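Side-chain contacts in glutamate racemase (Escherichia coli, PDB 2JFN), which belongs to the Asp/Glu/hydantoin racemase family of two-domain alpha/beta enzymes, modelled here with two small-molecule ligands bound: residues A[87-92]-A[233-238]; A[119-124]-A[199-204]; A[189-194]-A[215-220]. All coordinates share one frame; numbering follows the deposited sequence.

Contact 1 of 3, residues A[87-92]-A[233-238]; sequences LAVVAC and RRTAWL. With GLU (glutamic acid), chain B; UMA (uridine-5'-diphosphate-N-acetylmuramoyl-L-alanine), chain C.
Leu87 packs against Thr235 and Leu238 where strand 87-90, in the mixed sheet of an alpha/beta domain, is covered by helix 228-241. The two axes run nearly antiparallel, at 160° and 9.9 Å apart at their closest, leaving room for one layer of side chains. The CB of Leu87 is directed at the helix, and CG stands opposite the backbone N (chi1 172°), which carries the fork towards Thr235 and Leu238. Beyond CG, CD1 reaches CB of Leu238 at 3.6 Å, the two side chains crossing at about a right angle, and lies 4.0 Å from CG2 of Thr235, while CD2, the other branch of Leu87, lies 4.1 Å from Thr235 CG2. Val89 CG2 lies 4.0 Å from Thr235 OG1. Thr235 is buried, and its hydroxyl bonds to Ile231 O, one turn back in its own helix.

Just before Thr235, Arg234 faces UDP-N-acetylmuramoyl-L-alanine. Its guanidinium lies between two carbons, with Leu238 CD2 over the centre of one face and ligand C20 over the opposite face, offset toward the rim. Arg233 adds a weak hydrogen bond to the diphosphate, NH2 to O2A at 3.3 Å, met in the plane of the guanidinium.

Contact 2 of 3, residues A[119-124]-A[199-204]; sequences KPAARL and TVVLGC. With UMA (uridine-5'-diphosphate-N-acetylmuramoyl-L-alanine), chain C; GLU (glutamic acid), chain B.
The helical segment 119-124 lies almost antiparallel to strand 199-202, at 172° with 8.7 Å between the axes, and Ala121 and Thr199 form the closest CA pair at 6.5 Å. So close a backbone approach leaves space for little more than a methyl: Ala121 CB points at the strand and touches CG2 of Val201 at 3.3 Å, tighter than usual carbon contact, and CG2 of Thr199 at 3.8 Å. Thr199 offers its methyl because CG2 stands opposite the backbone N, with OG1 (chi1 -52°) turned beside that N. Strand 199-202 belongs to the four-stranded parallel sheet, and Val130 of the adjoining strand 129-134 packs on both Ala121 and Val201.

The helix turns its other side to UDP-N-acetylmuramoyl-L-alanine. Lys119, extended all the way from CG, sends NZ to the diphosphate oxygen O2B in a hydrogen bond of 2.8 Å, and Pro120 CD comes to 3.4 Å from the ligand's O3B. Past the end of the strand, Cys204 brings SG to 3.5 Å from CA of the bound glutamic acid. With no hydrogen bond across the two segments, cohesion here is apolar, while Lys119 bonds to the diphosphate; the lysine charge would be expected to offset that of the diphosphate.

Contact 3 of 3, residues A[189-194]-A[215-220]; sequences PWLRMK and LQVLPE
Three side chains, Trp190, Leu191 and Leu218, share a first torsion near -70° that sets CG opposite the carbonyl carbon; this directs Trp190 and Leu218 to each other, and Leu191 to Val217 and Pro219, between the ends of helix 188-191 and helix 211-217. Both helices belong to the alpha/beta domain built on the parallel sheet 156-161, 129-134, 199-202 and 223-225; they precede and follow strand 199-202 in the chain. In Leu191 (chi1 -65°) CB points past the other segment, and the torsion brings the two methyls at the end of the side chain nearer.

Those methyls divide the work. CD1 meets CG1 of Val217 at 4.1 Å, the two side chains crossing at about a right angle. CD2 reaches the loop that follows the helix, lying 3.5 Å from the carbonyl O of Val217 and 3.8 Å from CD of Pro219. The main chain there has just left helical geometry at Leu218, whose psi of 149° extends it and leads on to the proline. Leu191 and Pro219 lie toward the outer margin of the contact; Leu191 is solvent-exposed and also touches a crystal neighbour.

The inner part is made by Trp190 and Leu218, both buried. Their side chains lie side by side and point the same way. Leu160 of strand 156-161 also packs on the tryptophan, and Leu224 of strand 223-225 on Leu218, so the pair joins the helix ends to both outermost strands of the sheet. No hydrogen bond links the two segments. The leucine meets the edge of the indole, as the position of its methyl proves: Leu218 CD2 lies near the ring plane, 4.1 Å from CE3 of Trp190.

Contacts 1 and 2 each pack a helix nearly antiparallel to a strand, but in different sheets, mixed for 87-92/233-238 and parallel for 119-124/199-204. The touching residues of contact 1 are all buried, and those of contact 2 are too, except Leu124. Their centres are about 19 Å apart, yet both reach the same two ligands. Contact 3, about 33 Å from contact 1 between centres, reaches neither and joins two helix ends, buried at Trp190, Val217 and Leu218 but open to solvent at Leu191. It meets contact 2 directly where Val200 CG2 lies 3.7 Å from Trp190 CZ3. None has a hydrogen bond across its segments, and the packing is mainly apolar.

Contact 1 of 3, residues A[87-92]-A[233-238]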
loop_
_atom_site.group_PDB
_atom_site.type_symbol
_atom_site.label_atom_id
_atom_site.label_comp_id
_atom_site.label_asym_id
_atom_site.label_seq_id
_atom_site.Cartn_x
_atom_site.Cartn_y
_atom_site.Cartn_z
ATOM N N LEU A 87 1.337 -12.773 11.164
ATOM C CA LEU A 87 1.366 -11.319 11.081
ATOM C C LEU A 87 0.575 -10.836 9.872
ATOM O O LEU A 87 0.479 -11.537 8.865
ATOM C CB LEU A 87 2.827 -10.855 10.967
ATOM C CG LEU A 87 3.195 -9.398 10.678
ATOM C CD1 LEU A 87 4.632 -9.165 11.135
ATOM C CD2 LEU A 87 3.055 -9.089 9.186
ATOM N N ALA A 88 0.012 -9.637 9.980
ATOM C CA ALA A 88 -0.753 -9.042 8.893
ATOM C C ALA A 88 -0.283 -7.616 8.624
ATOM O O ALA A 88 0.003 -6.850 9.550
ATOM C CB ALA A 88 -2.233 -9.037 9.230
ATOM N N VAL A 89 -0.209 -7.267 7.347
ATOM C CA VAL A 89 0.208 -5.934 6.936
ATOM C C VAL A 89 -0.926 -5.237 6.204
ATOM O O VAL A 89 -1.446 -5.754 5.216
ATOM C CB VAL A 89 1.413 -5.987 5.973
ATOM C CG1 VAL A 89 1.859 -4.568 5.632
ATOM C CG2 VAL A 89 2.549 -6.791 6.588
ATOM N N VAL A 90 -1.324 -4.074 6.702
ATOM C CA VAL A 90 -2.365 -3.298 6.057
ATOM C C VAL A 90 -1.574 -2.391 5.116
ATOM O O VAL A 90 -1.276 -1.246 5.456
ATOM C CB VAL A 90 -3.149 -2.455 7.082
ATOM C CG1 VAL A 90 -4.254 -1.673 6.387
ATOM C CG2 VAL A 90 -3.755 -3.375 8.152
ATOM N N ALA A 91 -1.205 -2.931 3.956
ATOM C CA ALA A 91 -0.413 -2.195 2.965
ATOM C C ALA A 91 -1.333 -1.308 2.152
ATOM O O ALA A 91 -1.396 -1.408 0.926
ATOM C CB ALA A 91 0.317 -3.176 2.060
ATOM N N CYS A 92 -2.025 -0.426 2.864
ATOM C CA CYS A 92 -3.006 0.474 2.288
ATOM C C CYS A 92 -3.105 1.719 3.177
ATOM O O CYS A 92 -3.535 1.626 4.323
ATOM C CB CYS A 92 -4.348 -0.270 2.256
ATOM S SG CYS A 92 -5.797 0.668 1.800
ATOM N N ARG A 233 11.463 -4.361 6.918
ATOM C CA ARG A 233 12.273 -4.436 8.133
ATOM C C ARG A 233 11.395 -4.566 9.379
ATOM O O ARG A 233 11.700 -5.347 10.275
ATOM C CB ARG A 233 13.179 -3.202 8.260
ATOM C CG ARG A 233 14.307 -3.142 7.227
ATOM C CD ARG A 233 15.322 -2.064 7.601
ATOM N NE ARG A 233 14.753 -0.718 7.541
ATOM C CZ ARG A 233 14.647 -0.005 6.422
ATOM N NH1 ARG A 233 15.080 -0.503 5.273
ATOM N NH2 ARG A 233 14.096 1.201 6.449
ATOM N N ARG A 234 10.306 -3.807 9.439
ATOM C CA ARG A 234 9.404 -3.882 10.588
ATOM C C ARG A 234 8.761 -5.271 10.674
ATOM O O ARG A 234 8.548 -5.800 11.772
ATOM C CB ARG A 234 8.315 -2.813 10.480
ATOM C CG ARG A 234 7.295 -2.843 11.609
ATOM C CD ARG A 234 7.942 -2.672 12.986
ATOM N NE ARG A 234 6.929 -2.501 14.026
ATOM C CZ ARG A 234 7.192 -2.380 15.323
ATOM N NH1 ARG A 234 8.448 -2.414 15.751
ATOM N NH2 ARG A 234 6.201 -2.219 16.190
ATOM N N THR A 235 8.465 -5.857 9.516
ATOM C CA THR A 235 7.860 -7.186 9.444
ATOM C C THR A 235 8.837 -8.235 9.970
ATOM O O THR A 235 8.466 -9.101 10.772
ATOM C CB THR A 235 7.454 -7.528 7.989
ATOM O OG1 THR A 235 6.391 -6.655 7.586
ATOM C CG2 THR A 235 6.983 -8.985 7.871
ATOM N N ALA A 236 10.087 -8.145 9.528
ATOM C CA ALA A 236 11.120 -9.074 9.972
ATOM C C ALA A 236 11.329 -8.949 11.482
ATOM O O ALA A 236 11.552 -9.944 12.168
ATOM C CB ALA A 236 12.427 -8.798 9.235
ATOM N N TRP A 237 11.253 -7.729 12.008
ATOM C CA TRP A 237 11.439 -7.529 13.442
ATOM C C TRP A 237 10.289 -8.151 14.241
ATOM O O TRP A 237 10.508 -8.768 15.287
ATOM C CB TRP A 237 11.524 -6.038 13.776
ATOM C CG TRP A 237 11.949 -5.770 15.200
ATOM C CD1 TRP A 237 13.228 -5.776 15.691
ATOM C CD2 TRP A 237 11.093 -5.494 16.318
ATOM N NE1 TRP A 237 13.220 -5.516 17.044
ATOM C CE2 TRP A 237 11.923 -5.340 17.454
ATOM C CE3 TRP A 237 9.707 -5.362 16.473
ATOM C CZ2 TRP A 237 11.411 -5.060 18.727
ATOM C CZ3 TRP A 237 9.197 -5.085 17.741
ATOM C CH2 TRP A 237 10.050 -4.937 18.850
ATOM N N LEU A 238 9.066 -7.978 13.750
ATOM C CA LEU A 238 7.893 -8.516 14.430
ATOM C C LEU A 238 7.844 -10.034 14.363
ATOM O O LEU A 238 7.399 -10.689 15.307
ATOM C CB LEU A 238 6.617 -7.924 13.829
ATOM C CG LEU A 238 6.423 -6.431 14.090
ATOM C CD1 LEU A 238 5.236 -5.917 13.310
ATOM C CD2 LEU A 238 6.224 -6.189 15.579
HETATM N N GLU B . -3.360 1.228 -1.998
HETATM C CA GLU B . -4.064 2.502 -1.825
HETATM C C GLU B . -3.650 3.107 -0.497
HETATM O O GLU B . -2.438 2.989 -0.089
HETATM C CB GLU B . -5.582 2.264 -1.858
HETATM C CG GLU B . -6.274 3.314 -2.757
HETATM C CD GLU B . -7.785 3.285 -2.565
HETATM O OE1 GLU B . -8.433 4.323 -2.669
HETATM O OE2 GLU B . -8.370 2.227 -2.315
HETATM O OXT GLU B . -4.499 3.744 0.210
HETATM N N1 UMA C . 6.779 2.873 8.041
HETATM C C2 UMA C . 5.336 2.540 8.152
HETATM N N3 UMA C . 5.036 1.481 8.995
HETATM C C4 UMA C . 5.964 0.726 9.729
HETATM C C5 UMA C . 7.425 1.121 9.568
HETATM C C6 UMA C . 7.747 2.146 8.752
HETATM O O2 UMA C . 4.453 3.133 7.552
HETATM O O4 UMA C . 5.573 -0.191 10.436
HETATM C C1B UMA C . 7.122 4.019 7.127
HETATM C C2B UMA C . 6.958 5.349 7.842
HETATM O "O2'" UMA C . 6.358 6.411 7.001
HETATM C C3B UMA C . 8.296 5.759 8.361
HETATM C C4B UMA C . 9.152 5.192 7.245
HETATM O O4B UMA C . 8.475 4.048 6.738
HETATM O O3B UMA C . 8.209 7.207 8.430
HETATM C C5B UMA C . 10.496 4.743 7.660
HETATM O O5B UMA C . 10.409 3.972 8.805
HETATM P PA UMA C . 11.673 3.484 9.637
HETATM O O1A UMA C . 11.165 2.360 10.436
HETATM O O2A UMA C . 12.741 3.187 8.739
HETATM O O3A UMA C . 11.964 4.751 10.605
HETATM P PB UMA C . 11.164 6.092 10.932
HETATM O O1B UMA C . 11.007 6.936 9.766
HETATM O O2B UMA C . 11.764 6.677 12.135
HETATM O "O1'" UMA C . 9.737 5.451 11.431
HETATM C "C1'" UMA C . 9.247 5.390 12.771
HETATM C "C2'" UMA C . 8.533 4.093 13.046
HETATM N "N2'" UMA C . 9.427 2.930 12.897
HETATM C "C7'" UMA C . 9.801 2.179 13.947
HETATM O "O7'" UMA C . 9.291 2.311 15.056
HETATM C "C8'" UMA C . 10.870 1.126 13.744
HETATM C "C3'" UMA C . 7.324 4.002 12.100
HETATM O "O3'" UMA C . 6.533 2.798 12.387
HETATM C "C4'" UMA C . 6.412 5.245 12.234
HETATM O "O4'" UMA C . 5.322 5.170 11.337
HETATM C "C5'" UMA C . 7.224 6.518 11.976
HETATM O "O5'" UMA C . 8.369 6.538 12.910
HETATM C "C6'" UMA C . 6.445 7.798 12.221
HETATM O "O6'" UMA C . 5.900 7.797 13.532
HETATM C C18 UMA C . 6.020 2.335 13.662
HETATM C C19 UMA C . 4.598 2.711 13.913
HETATM O O18 UMA C . 4.186 2.898 15.045
HETATM C C20 UMA C . 6.375 0.841 13.811
HETATM N N4 UMA C . 3.837 2.818 12.811
HETATM C C21 UMA C . 2.383 3.029 12.790
HETATM C C22 UMA C . 1.563 2.048 13.681
HETATM O O19 UMA C . 2.032 0.900 13.850
HETATM O O20 UMA C . 0.489 2.446 14.201
HETATM C C23 UMA C . 1.880 2.943 11.344
#

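Contact 2 of 3, residues A[119-124]-A[199-204]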
loop_
_atom_site.group_PDB
_atom_site.type_symbol
_atom_site.label_atom_id
_atom_site.label_comp_id
_atom_site.label_asym_id
_atom_site.label_seq_id
_atom_site.Cartn_x
_atom_site.Cartn_y
_atom_site.Cartn_z
ATOM N N LYS A 119 8.617 11.476 7.338
ATOM C CA LYS A 119 9.756 11.589 8.241
ATOM C C LYS A 119 11.118 11.420 7.548
ATOM O O LYS A 119 11.965 12.306 7.629
ATOM C CB LYS A 119 9.615 10.591 9.399
ATOM C CG LYS A 119 10.704 10.735 10.456
ATOM C CD LYS A 119 10.461 9.836 11.652
ATOM C CE LYS A 119 11.578 9.984 12.661
ATOM N NZ LYS A 119 11.497 8.939 13.707
ATOM N N PRO A 120 11.358 10.284 6.870
ATOM C CA PRO A 120 12.668 10.171 6.222
ATOM C C PRO A 120 12.862 11.159 5.070
ATOM O O PRO A 120 13.975 11.618 4.824
ATOM C CB PRO A 120 12.708 8.710 5.760
ATOM C CG PRO A 120 11.264 8.358 5.584
ATOM C CD PRO A 120 10.619 9.012 6.783
ATOM N N ALA A 121 11.780 11.489 4.372
ATOM C CA ALA A 121 11.866 12.420 3.253
ATOM C C ALA A 121 12.344 13.787 3.729
ATOM O O ALA A 121 13.093 14.469 3.026
ATOM C CB ALA A 121 10.517 12.547 2.569
ATOM N N ALA A 122 11.911 14.178 4.926
ATOM C CA ALA A 122 12.291 15.466 5.500
ATOM C C ALA A 122 13.786 15.532 5.792
ATOM O O ALA A 122 14.383 16.605 5.748
ATOM C CB ALA A 122 11.497 15.726 6.779
ATOM N N ARG A 123 14.386 14.384 6.093
ATOM C CA ARG A 123 15.818 14.321 6.382
ATOM C C ARG A 123 16.649 14.150 5.113
ATOM O O ARG A 123 17.877 14.236 5.158
ATOM C CB ARG A 123 16.134 13.146 7.310
ATOM C CG ARG A 123 15.435 13.176 8.653
ATOM C CD ARG A 123 15.981 12.079 9.550
ATOM N NE ARG A 123 17.400 12.279 9.840
ATOM C CZ ARG A 123 18.162 11.411 10.497
ATOM N NH1 ARG A 123 17.642 10.271 10.933
ATOM N NH2 ARG A 123 19.441 11.684 10.727
ATOM N N LEU A 124 15.989 13.902 3.986
ATOM C CA LEU A 124 16.701 13.686 2.731
ATOM C C LEU A 124 16.684 14.874 1.781
ATOM O O LEU A 124 17.617 15.058 0.999
ATOM C CB LEU A 124 16.131 12.456 2.010
ATOM C CG LEU A 124 16.234 11.114 2.744
ATOM C CD1 LEU A 124 15.527 10.033 1.933
ATOM C CD2 LEU A 124 17.695 10.748 2.966
ATOM N N THR A 199 12.295 15.931 -3.473
ATOM C CA THR A 199 11.982 14.655 -2.822
ATOM C C THR A 199 10.464 14.449 -2.851
ATOM O O THR A 199 9.714 15.305 -2.396
ATOM C CB THR A 199 12.474 14.666 -1.364
ATOM O OG1 THR A 199 13.856 15.053 -1.333
ATOM C CG2 THR A 199 12.338 13.280 -0.739
ATOM N N VAL A 200 10.009 13.322 -3.395
ATOM C CA VAL A 200 8.576 13.054 -3.477
ATOM C C VAL A 200 8.205 11.785 -2.721
ATOM O O VAL A 200 8.720 10.707 -3.016
ATOM C CB VAL A 200 8.106 12.899 -4.949
ATOM C CG1 VAL A 200 6.622 12.532 -4.990
ATOM C CG2 VAL A 200 8.335 14.205 -5.718
ATOM N N VAL A 201 7.308 11.927 -1.753
ATOM C CA VAL A 201 6.844 10.803 -0.947
ATOM C C VAL A 201 5.661 10.131 -1.630
ATOM O O VAL A 201 4.687 10.786 -1.983
ATOM C CB VAL A 201 6.367 11.275 0.449
ATOM C CG1 VAL A 201 5.776 10.097 1.233
ATOM C CG2 VAL A 201 7.530 11.889 1.214
ATOM N N LEU A 202 5.752 8.827 -1.838
ATOM C CA LEU A 202 4.640 8.105 -2.438
ATOM C C LEU A 202 3.817 7.642 -1.244
ATOM O O LEU A 202 4.153 6.646 -0.591
ATOM C CB LEU A 202 5.157 6.923 -3.259
ATOM C CG LEU A 202 6.126 7.367 -4.362
ATOM C CD1 LEU A 202 6.543 6.180 -5.222
ATOM C CD2 LEU A 202 5.457 8.437 -5.213
ATOM N N GLY A 203 2.766 8.402 -0.947
ATOM C CA GLY A 203 1.901 8.108 0.186
ATOM C C GLY A 203 0.683 7.277 -0.160
ATOM O O GLY A 203 -0.355 7.363 0.491
ATOM N N CYS A 204 0.807 6.491 -1.217
ATOM C CA CYS A 204 -0.251 5.592 -1.652
ATOM C C CYS A 204 0.522 4.360 -2.106
ATOM O O CYS A 204 1.423 4.468 -2.938
ATOM C CB CYS A 204 -1.037 6.203 -2.810
ATOM S SG CYS A 204 -2.496 5.256 -3.262
HETATM N N1 UMA C . 6.779 2.873 8.041
HETATM C C2 UMA C . 5.336 2.540 8.152
HETATM N N3 UMA C . 5.036 1.481 8.995
HETATM C C4 UMA C . 5.964 0.726 9.729
HETATM C C5 UMA C . 7.425 1.121 9.568
HETATM C C6 UMA C . 7.747 2.146 8.752
HETATM O O2 UMA C . 4.453 3.133 7.552
HETATM O O4 UMA C . 5.573 -0.191 10.436
HETATM C C1B UMA C . 7.122 4.019 7.127
HETATM C C2B UMA C . 6.958 5.349 7.842
HETATM O "O2'" UMA C . 6.358 6.411 7.001
HETATM C C3B UMA C . 8.296 5.759 8.361
HETATM C C4B UMA C . 9.152 5.192 7.245
HETATM O O4B UMA C . 8.475 4.048 6.738
HETATM O O3B UMA C . 8.209 7.207 8.430
HETATM C C5B UMA C . 10.496 4.743 7.660
HETATM O O5B UMA C . 10.409 3.972 8.805
HETATM P PA UMA C . 11.673 3.484 9.637
HETATM O O1A UMA C . 11.165 2.360 10.436
HETATM O O2A UMA C . 12.741 3.187 8.739
HETATM O O3A UMA C . 11.964 4.751 10.605
HETATM P PB UMA C . 11.164 6.092 10.932
HETATM O O1B UMA C . 11.007 6.936 9.766
HETATM O O2B UMA C . 11.764 6.677 12.135
HETATM O "O1'" UMA C . 9.737 5.451 11.431
HETATM C "C1'" UMA C . 9.247 5.390 12.771
HETATM C "C2'" UMA C . 8.533 4.093 13.046
HETATM N "N2'" UMA C . 9.427 2.930 12.897
HETATM C "C7'" UMA C . 9.801 2.179 13.947
HETATM O "O7'" UMA C . 9.291 2.311 15.056
HETATM C "C8'" UMA C . 10.870 1.126 13.744
HETATM C "C3'" UMA C . 7.324 4.002 12.100
HETATM O "O3'" UMA C . 6.533 2.798 12.387
HETATM C "C4'" UMA C . 6.412 5.245 12.234
HETATM O "O4'" UMA C . 5.322 5.170 11.337
HETATM C "C5'" UMA C . 7.224 6.518 11.976
HETATM O "O5'" UMA C . 8.369 6.538 12.910
HETATM C "C6'" UMA C . 6.445 7.798 12.221
HETATM O "O6'" UMA C . 5.900 7.797 13.532
HETATM C C18 UMA C . 6.020 2.335 13.662
HETATM C C19 UMA C . 4.598 2.711 13.913
HETATM O O18 UMA C . 4.186 2.898 15.045
HETATM C C20 UMA C . 6.375 0.841 13.811
HETATM N N4 UMA C . 3.837 2.818 12.811
HETATM C C21 UMA C . 2.383 3.029 12.790
HETATM C C22 UMA C . 1.563 2.048 13.681
HETATM O O19 UMA C . 2.032 0.900 13.850
HETATM O O20 UMA C . 0.489 2.446 14.201
HETATM C C23 UMA C . 1.880 2.943 11.344
HETATM N N GLU B . -3.360 1.228 -1.998
HETATM C CA GLU B . -4.064 2.502 -1.825
HETATM C C GLU B . -3.650 3.107 -0.497
HETATM O O GLU B . -2.438 2.989 -0.089
HETATM C CB GLU B . -5.582 2.264 -1.858
HETATM C CG GLU B . -6.274 3.314 -2.757
HETATM C CD GLU B . -7.785 3.285 -2.565
HETATM O OE1 GLU B . -8.433 4.323 -2.669
HETATM O OE2 GLU B . -8.370 2.227 -2.315
HETATM O OXT GLU B . -4.499 3.744 0.210
#

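Contact 3 of 3, residues A[189-194]-A[215-220]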
loop_
_atom_site.group_PDB
_atom_site.type_symbol
_atom_site.label_atom_id
_atom_site.label_comp_id
_atom_site.label_asym_id
_atom_site.label_seq_id
_atom_site.Cartn_x
_atom_site.Cartn_y
_atom_site.Cartn_z
ATOM N N PRO A 189 0.717 20.800 -11.969
ATOM C CA PRO A 189 0.981 21.771 -10.901
ATOM C C PRO A 189 2.456 21.822 -10.512
ATOM O O PRO A 189 3.036 22.901 -10.347
ATOM C CB PRO A 189 0.120 21.258 -9.750
ATOM C CG PRO A 189 -1.024 20.619 -10.441
ATOM C CD PRO A 189 -0.367 19.879 -11.579
ATOM N N TRP A 190 3.055 20.645 -10.359
ATOM C CA TRP A 190 4.456 20.541 -9.979
ATOM C C TRP A 190 5.399 20.891 -11.120
ATOM O O TRP A 190 6.427 21.521 -10.905
ATOM C CB TRP A 190 4.753 19.131 -9.458
ATOM C CG TRP A 190 4.171 18.874 -8.095
ATOM C CD1 TRP A 190 3.400 19.726 -7.359
ATOM C CD2 TRP A 190 4.332 17.691 -7.301
ATOM N NE1 TRP A 190 3.071 19.150 -6.157
ATOM C CE2 TRP A 190 3.630 17.900 -6.095
ATOM C CE3 TRP A 190 5.003 16.474 -7.494
ATOM C CZ2 TRP A 190 3.579 16.939 -5.082
ATOM C CZ3 TRP A 190 4.952 15.515 -6.482
ATOM C CH2 TRP A 190 4.243 15.757 -5.293
ATOM N N LEU A 191 5.047 20.484 -12.333
ATOM C CA LEU A 191 5.881 20.781 -13.488
ATOM C C LEU A 191 5.904 22.277 -13.800
ATOM O O LEU A 191 6.757 22.739 -14.549
ATOM C CB LEU A 191 5.392 20.000 -14.711
ATOM C CG LEU A 191 5.529 18.481 -14.595
ATOM C CD1 LEU A 191 4.840 17.803 -15.773
ATOM C CD2 LEU A 191 7.011 18.113 -14.543
ATOM N N ARG A 192 4.969 23.033 -13.229
ATOM C CA ARG A 192 4.930 24.477 -13.464
ATOM C C ARG A 192 5.592 25.276 -12.347
ATOM O O ARG A 192 5.554 26.507 -12.355
ATOM C CB ARG A 192 3.489 24.960 -13.635
ATOM C CG ARG A 192 2.873 24.624 -14.982
ATOM C CD ARG A 192 1.415 25.052 -15.022
ATOM N NE ARG A 192 0.826 24.880 -16.348
ATOM C CZ ARG A 192 -0.447 25.139 -16.637
ATOM N NH1 ARG A 192 -1.266 25.576 -15.691
ATOM N NH2 ARG A 192 -0.894 24.974 -17.877
ATOM N N MET A 193 6.201 24.579 -11.391
ATOM C CA MET A 193 6.865 25.240 -10.272
ATOM C C MET A 193 8.282 25.689 -10.621
ATOM O O MET A 193 9.000 25.001 -11.355
ATOM C CB MET A 193 6.922 24.304 -9.058
ATOM C CG MET A 193 5.598 24.126 -8.322
ATOM S SD MET A 193 5.739 22.968 -6.932
ATOM C CE MET A 193 6.483 24.010 -5.646
ATOM N N LYS A 194 8.677 26.847 -10.095
ATOM C CA LYS A 194 10.021 27.373 -10.322
ATOM C C LYS A 194 10.995 26.360 -9.722
ATOM O O LYS A 194 11.965 25.940 -10.355
ATOM C CB LYS A 194 10.202 28.732 -9.627
ATOM C CG LYS A 194 11.583 29.349 -9.847
ATOM C CD LYS A 194 12.202 29.934 -8.566
ATOM C CE LYS A 194 11.733 31.354 -8.239
ATOM N NZ LYS A 194 10.331 31.470 -7.736
ATOM N N LEU A 215 9.185 8.686 -12.881
ATOM C CA LEU A 215 10.521 9.205 -13.112
ATOM C C LEU A 215 10.706 9.764 -14.520
ATOM O O LEU A 215 11.606 10.564 -14.759
ATOM C CB LEU A 215 11.555 8.119 -12.812
ATOM C CG LEU A 215 11.625 7.794 -11.316
ATOM C CD1 LEU A 215 12.585 6.652 -11.068
ATOM C CD2 LEU A 215 12.067 9.036 -10.551
ATOM N N GLN A 216 9.855 9.355 -15.454
ATOM C CA GLN A 216 9.959 9.862 -16.818
ATOM C C GLN A 216 9.287 11.227 -16.927
ATOM O O GLN A 216 9.667 12.055 -17.753
ATOM C CB GLN A 216 9.292 8.903 -17.812
ATOM C CG GLN A 216 9.898 7.513 -17.875
ATOM C CD GLN A 216 9.276 6.665 -18.970
ATOM O OE1 GLN A 216 9.515 6.894 -20.157
ATOM N NE2 GLN A 216 8.463 5.687 -18.579
ATOM N N VAL A 217 8.291 11.457 -16.080
ATOM C CA VAL A 217 7.534 12.700 -16.090
ATOM C C VAL A 217 8.050 13.763 -15.128
ATOM O O VAL A 217 8.060 14.948 -15.455
ATOM C CB VAL A 217 6.040 12.418 -15.770
ATOM C CG1 VAL A 217 5.249 13.716 -15.710
ATOM C CG2 VAL A 217 5.462 11.498 -16.821
ATOM N N LEU A 218 8.467 13.344 -13.938
ATOM C CA LEU A 218 8.959 14.283 -12.934
ATOM C C LEU A 218 10.289 14.921 -13.322
ATOM O O LEU A 218 11.109 14.311 -14.014
ATOM C CB LEU A 218 9.116 13.582 -11.578
ATOM C CG LEU A 218 7.846 13.090 -10.869
ATOM C CD1 LEU A 218 8.239 12.135 -9.753
ATOM C CD2 LEU A 218 7.055 14.271 -10.318
ATOM N N PRO A 219 10.519 16.168 -12.880
ATOM C CA PRO A 219 11.768 16.867 -13.192
ATOM C C PRO A 219 12.997 16.081 -12.757
ATOM O O PRO A 219 13.005 15.442 -11.700
ATOM C CB PRO A 219 11.628 18.196 -12.448
ATOM C CG PRO A 219 10.637 17.904 -11.369
ATOM C CD PRO A 219 9.637 17.017 -12.064
ATOM N N GLU A 220 14.032 16.134 -13.586
ATOM C CA GLU A 220 15.283 15.429 -13.328
ATOM C C GLU A 220 15.726 15.638 -11.885
ATOM O O GLU A 220 15.511 16.708 -11.311
ATOM C CB GLU A 220 16.379 15.952 -14.261
ATOM C CG GLU A 220 15.888 16.377 -15.639
ATOM C CD GLU A 220 16.882 17.290 -16.348
ATOM O OE1 GLU A 220 18.003 16.828 -16.651
ATOM O OE2 GLU A 220 16.542 18.474 -16.594
#